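PDB 5XSJ: signal transduction histidine kinase, LytS from Clostridium beijerinckii, which probably acts as a membrane-bound sensor kinase of a two-component system, using ATP to phosphorylate a protein histidine; this chain is its N-terminal, all-helical part. Local coordinates for residues B[52-55]-B[56-59]; B[82-85]-B[86-89]. All blocks are in the same frame, centred on the assembly; numbering follows the deposited sequence.

In the fold
The modelled chain is four helices, 15-42, 45-67, 73-99 and 104-133, laid alongside one another as a bundle. Interaction 1 (52-55 with 56-59) comes first, within helix 45-67. Interaction 2 (82-85 with 86-89) follows within helix 73-99. Each lies within one helix and closes no loop, and the two are in series, neither nested nor crossed. Their centres lie about 11 Å apart, and the two helices touch directly. Two joints link them: a salt bridge from K59 to D85, and apolar packing of V55 on Y87 and A58 on L84. Both also touch helix 15-42, and interaction 2 reaches helix 104-133.

Interaction 1: B[52-55]-B[56-59]; sequences NNEV and ILAK
I56 N donates to N52 O at 3.1 Å, and three more bonds of the same i to i+4 kind follow it. L57 N is held by N53 O, and A58 N by E54 O. K59 N reaches V55 O at 2.9 Å and, with an N-H...O angle of 166°, is the straightest of the four. The amides of 56-59 and the carbonyls of 52-55 are thereby satisfied within the backbone.

No side-chain hydrogen bond crosses this stretch. The I56 CD1 methyl lies 3.6 Å from N52 OD1, and the two side chains slant across one another. N52 swings its CG anti to the backbone N (chi1 -177°), which brings the amide beside that methyl. L57 CG lies 3.3 Å from N53 O.

The charged ends find their partners on other helices. E54 OE1 is hydrogen-bonded to H28 ND1 of helix 15-42. K59 NZ forms salt bridges with D81 and D85 of helix 73-99. V55 and A58 are buried, touching Y87 and L84 respectively, while I56 and L57 are exposed. This is a regular alpha-helical stretch of helix 45-67 in a four-helix bundle: V55 and A58 pack inward, E54 and K59 bond to the flanking helices, and I56 and L57 lie on the outside.

Interaction 2: B[82-85]-B[86-89]; sequences NTLD and SYIE
L84 and Y87 make the closely packed side of this helical stretch, with T83 next to them. L84 CD1 lies 4.0 Å from Y87 CD2, an oblique approach to the ring. L84 also packs on V29 of helix 15-42 and on A58, K59 and I62 of helix 45-67.

Y87 has its CG anti to the backbone N (chi1 164°), and its ring runs away from this turn into the bundle. There it packs on V55 and Y51 of helix 45-67, on L33 and F36 of helix 15-42 and on I117 of helix 104-133. Y87 is buried, and its OH is hydrogen-bonded to S32 OG. T83 OG1 is satisfied by the backbone of D79.

In the backbone, Y87 N donates to T83 O, and I88 N to L84 O at 2.8 Å, the shortest of the four bonds here. I88 is the edge of the packed side, toward D85. Its CG1 comes within 3.2 Å of L84 O, and its CD1 meets L84 CG at 4.0 Å.

The D85 and E89 side is looser. D85 runs alongside I88, but its OD1 comes no nearer to I88 CD1 than 4.2 Å. That oxygen is in a salt bridge with K59. E89 is exposed and extended. A water donates to E89 OE2 at 2.9 Å and more weakly to D85 O at 3.3 Å. D85 O also accepts from E89 N.

S86 is buried, and its OG is hydrogen-bonded to the backbone of another protein chain. L84 and Y87 thus enter the core, N82, T83 and S86 meet the other chain, and E89 faces solvent, as befits a four-helix-bundle helix that also forms an inter-chain contact.

Interaction 1: B[52-55]-B[56-59]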
loop_
_atom_site.group_PDB
_atom_site.type_symbol
_atom_site.label_atom_id
_atom_site.label_comp_id
_atom_site.label_asym_id
_atom_site.label_seq_id
_atom_site.Cartn_x
_atom_site.Cartn_y
_atom_site.Cartn_z
ATOM N N ASN B 52 13.948 -21.445 -7.841
ATOM C CA ASN B 52 15.307 -21.219 -8.285
ATOM C C ASN B 52 15.428 -21.298 -9.802
ATOM O O ASN B 52 16.032 -20.423 -10.427
ATOM C CB ASN B 52 16.244 -22.215 -7.607
ATOM C CG ASN B 52 17.687 -21.990 -7.981
ATOM O OD1 ASN B 52 18.381 -22.910 -8.440
ATOM N ND2 ASN B 52 18.145 -20.747 -7.817
ATOM N N ASN B 53 14.827 -22.328 -10.394
ATOM C CA ASN B 53 14.806 -22.481 -11.849
ATOM C C ASN B 53 14.184 -21.284 -12.557
ATOM O O ASN B 53 14.706 -20.796 -13.563
ATOM C CB ASN B 53 14.043 -23.752 -12.243
ATOM C CG ASN B 53 14.809 -25.041 -11.898
ATOM O OD1 ASN B 53 15.931 -25.005 -11.393
ATOM N ND2 ASN B 53 14.182 -26.180 -12.151
ATOM N N GLU B 54 13.053 -20.813 -12.047
ATOM C CA GLU B 54 12.392 -19.689 -12.685
ATOM C C GLU B 54 13.220 -18.399 -12.601
ATOM O O GLU B 54 13.260 -17.662 -13.583
ATOM C CB GLU B 54 10.997 -19.489 -12.092
ATOM C CG GLU B 54 10.051 -20.657 -12.385
ATOM C CD GLU B 54 9.610 -20.709 -13.843
ATOM O OE1 GLU B 54 9.461 -19.651 -14.490
ATOM O OE2 GLU B 54 9.406 -21.816 -14.362
ATOM N N VAL B 55 13.914 -18.112 -11.491
ATOM C CA VAL B 55 14.747 -16.892 -11.531
ATOM C C VAL B 55 15.970 -17.029 -12.405
ATOM O O VAL B 55 16.445 -16.036 -12.938
ATOM C CB VAL B 55 15.283 -16.375 -10.162
ATOM C CG1 VAL B 55 14.280 -15.537 -9.512
ATOM C CG2 VAL B 55 15.763 -17.451 -9.238
ATOM N N ILE B 56 16.494 -18.243 -12.539
ATOM C CA ILE B 56 17.618 -18.465 -13.445
ATOM C C ILE B 56 17.198 -18.080 -14.838
ATOM O O ILE B 56 17.929 -17.398 -15.557
ATOM C CB ILE B 56 18.101 -19.944 -13.427
ATOM C CG1 ILE B 56 18.915 -20.215 -12.164
ATOM C CG2 ILE B 56 18.953 -20.246 -14.641
ATOM C CD1 ILE B 56 19.016 -21.698 -11.812
ATOM N N LEU B 57 15.989 -18.482 -15.209
ATOM C CA LEU B 57 15.500 -18.239 -16.551
ATOM C C LEU B 57 15.194 -16.754 -16.772
ATOM O O LEU B 57 15.468 -16.210 -17.846
ATOM C CB LEU B 57 14.258 -19.094 -16.827
ATOM C CG LEU B 57 14.461 -20.617 -16.890
ATOM C CD1 LEU B 57 13.125 -21.348 -16.804
ATOM C CD2 LEU B 57 15.212 -21.016 -18.160
ATOM N N ALA B 58 14.606 -16.099 -15.774
ATOM C CA ALA B 58 14.344 -14.655 -15.889
ATOM C C ALA B 58 15.655 -13.871 -16.046
ATOM O O ALA B 58 15.777 -12.991 -16.891
ATOM C CB ALA B 58 13.558 -14.157 -14.671
ATOM N N LYS B 59 16.638 -14.213 -15.223
ATOM C CA LYS B 59 17.955 -13.587 -15.282
ATOM C C LYS B 59 18.637 -13.720 -16.661
ATOM O O LYS B 59 19.154 -12.736 -17.210
ATOM C CB LYS B 59 18.844 -14.198 -14.194
ATOM C CG LYS B 59 20.228 -13.597 -14.099
ATOM C CD LYS B 59 20.208 -12.228 -13.430
ATOM C CE LYS B 59 21.605 -11.605 -13.450
ATOM N NZ LYS B 59 21.585 -10.181 -13.022
#

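Interaction 2: B[82-85]-B[86-89]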
loop_
_atom_site.group_PDB
_atom_site.type_symbol
_atom_site.label_atom_id
_atom_site.label_comp_id
_atom_site.label_asym_id
_atom_site.label_seq_id
_atom_site.Cartn_x
_atom_site.Cartn_y
_atom_site.Cartn_z
ATOM N N ASN B 82 18.942 -5.124 -12.340
ATOM C CA ASN B 82 19.328 -4.844 -10.962
ATOM C C ASN B 82 18.233 -5.155 -9.955
ATOM O O ASN B 82 18.499 -5.657 -8.881
ATOM C CB ASN B 82 19.751 -3.393 -10.835
ATOM C CG ASN B 82 21.115 -3.166 -11.396
ATOM O OD1 ASN B 82 21.972 -4.047 -11.306
ATOM N ND2 ASN B 82 21.334 -2.007 -12.001
ATOM N N THR B 83 16.991 -4.870 -10.313
ATOM C CA THR B 83 15.886 -5.112 -9.401
ATOM C C THR B 83 15.706 -6.616 -9.202
ATOM O O THR B 83 15.409 -7.071 -8.100
ATOM C CB THR B 83 14.585 -4.454 -9.928
ATOM O OG1 THR B 83 14.824 -3.058 -10.120
ATOM C CG2 THR B 83 13.430 -4.632 -8.965
ATOM N N LEU B 84 15.901 -7.396 -10.262
ATOM C CA LEU B 84 15.853 -8.850 -10.119
ATOM C C LEU B 84 16.944 -9.341 -9.176
ATOM O O LEU B 84 16.690 -10.198 -8.326
ATOM C CB LEU B 84 15.987 -9.549 -11.475
ATOM C CG LEU B 84 15.743 -11.068 -11.382
ATOM C CD1 LEU B 84 14.279 -11.351 -11.064
ATOM C CD2 LEU B 84 16.157 -11.800 -12.654
ATOM N N ASP B 85 18.156 -8.798 -9.305
ATOM C CA ASP B 85 19.233 -9.163 -8.386
ATOM C C ASP B 85 18.823 -8.875 -6.936
ATOM O O ASP B 85 19.168 -9.646 -6.031
ATOM C CB ASP B 85 20.534 -8.415 -8.710
ATOM C CG ASP B 85 21.177 -8.860 -10.026
ATOM O OD1 ASP B 85 20.863 -9.957 -10.539
ATOM O OD2 ASP B 85 22.016 -8.097 -10.547
ATOM N N SER B 86 18.092 -7.776 -6.712
ATOM C CA SER B 86 17.625 -7.446 -5.356
ATOM C C SER B 86 16.616 -8.466 -4.852
ATOM O O SER B 86 16.611 -8.835 -3.689
ATOM C CB SER B 86 16.993 -6.051 -5.307
ATOM O OG SER B 86 17.954 -5.035 -5.517
ATOM N N TYR B 87 15.732 -8.885 -5.736
ATOM C CA TYR B 87 14.789 -9.943 -5.422
ATOM C C TYR B 87 15.511 -11.235 -5.085
ATOM O O TYR B 87 15.160 -11.929 -4.142
ATOM C CB TYR B 87 13.858 -10.169 -6.604
ATOM C CG TYR B 87 13.122 -11.475 -6.529
ATOM C CD1 TYR B 87 12.060 -11.634 -5.649
ATOM C CD2 TYR B 87 13.469 -12.552 -7.350
ATOM C CE1 TYR B 87 11.354 -12.835 -5.571
ATOM C CE2 TYR B 87 12.768 -13.766 -7.275
ATOM C CZ TYR B 87 11.704 -13.900 -6.388
ATOM O OH TYR B 87 10.994 -15.095 -6.302
ATOM N N ILE B 88 16.523 -11.561 -5.886
ATOM C CA ILE B 88 17.310 -12.766 -5.651
ATOM C C ILE B 88 17.952 -12.709 -4.267
ATOM O O ILE B 88 17.922 -13.684 -3.513
ATOM C CB ILE B 88 18.370 -12.945 -6.758
ATOM C CG1 ILE B 88 17.651 -13.286 -8.071
ATOM C CG2 ILE B 88 19.363 -14.040 -6.391
ATOM C CD1 ILE B 88 18.500 -13.166 -9.314
ATOM N N GLU B 89 18.462 -11.539 -3.906
ATOM C CA GLU B 89 19.139 -11.378 -2.628
ATOM C C GLU B 89 18.154 -11.454 -1.462
ATOM O O GLU B 89 18.438 -12.099 -0.456
ATOM C CB GLU B 89 19.901 -10.053 -2.608
ATOM C CG GLU B 89 20.768 -9.840 -1.395
ATOM C CD GLU B 89 21.238 -8.396 -1.276
ATOM O OE1 GLU B 89 21.966 -8.087 -0.310
ATOM O OE2 GLU B 89 20.860 -7.560 -2.137
HETATM O O HOH W 1 21.659 -7.741 -4.926
#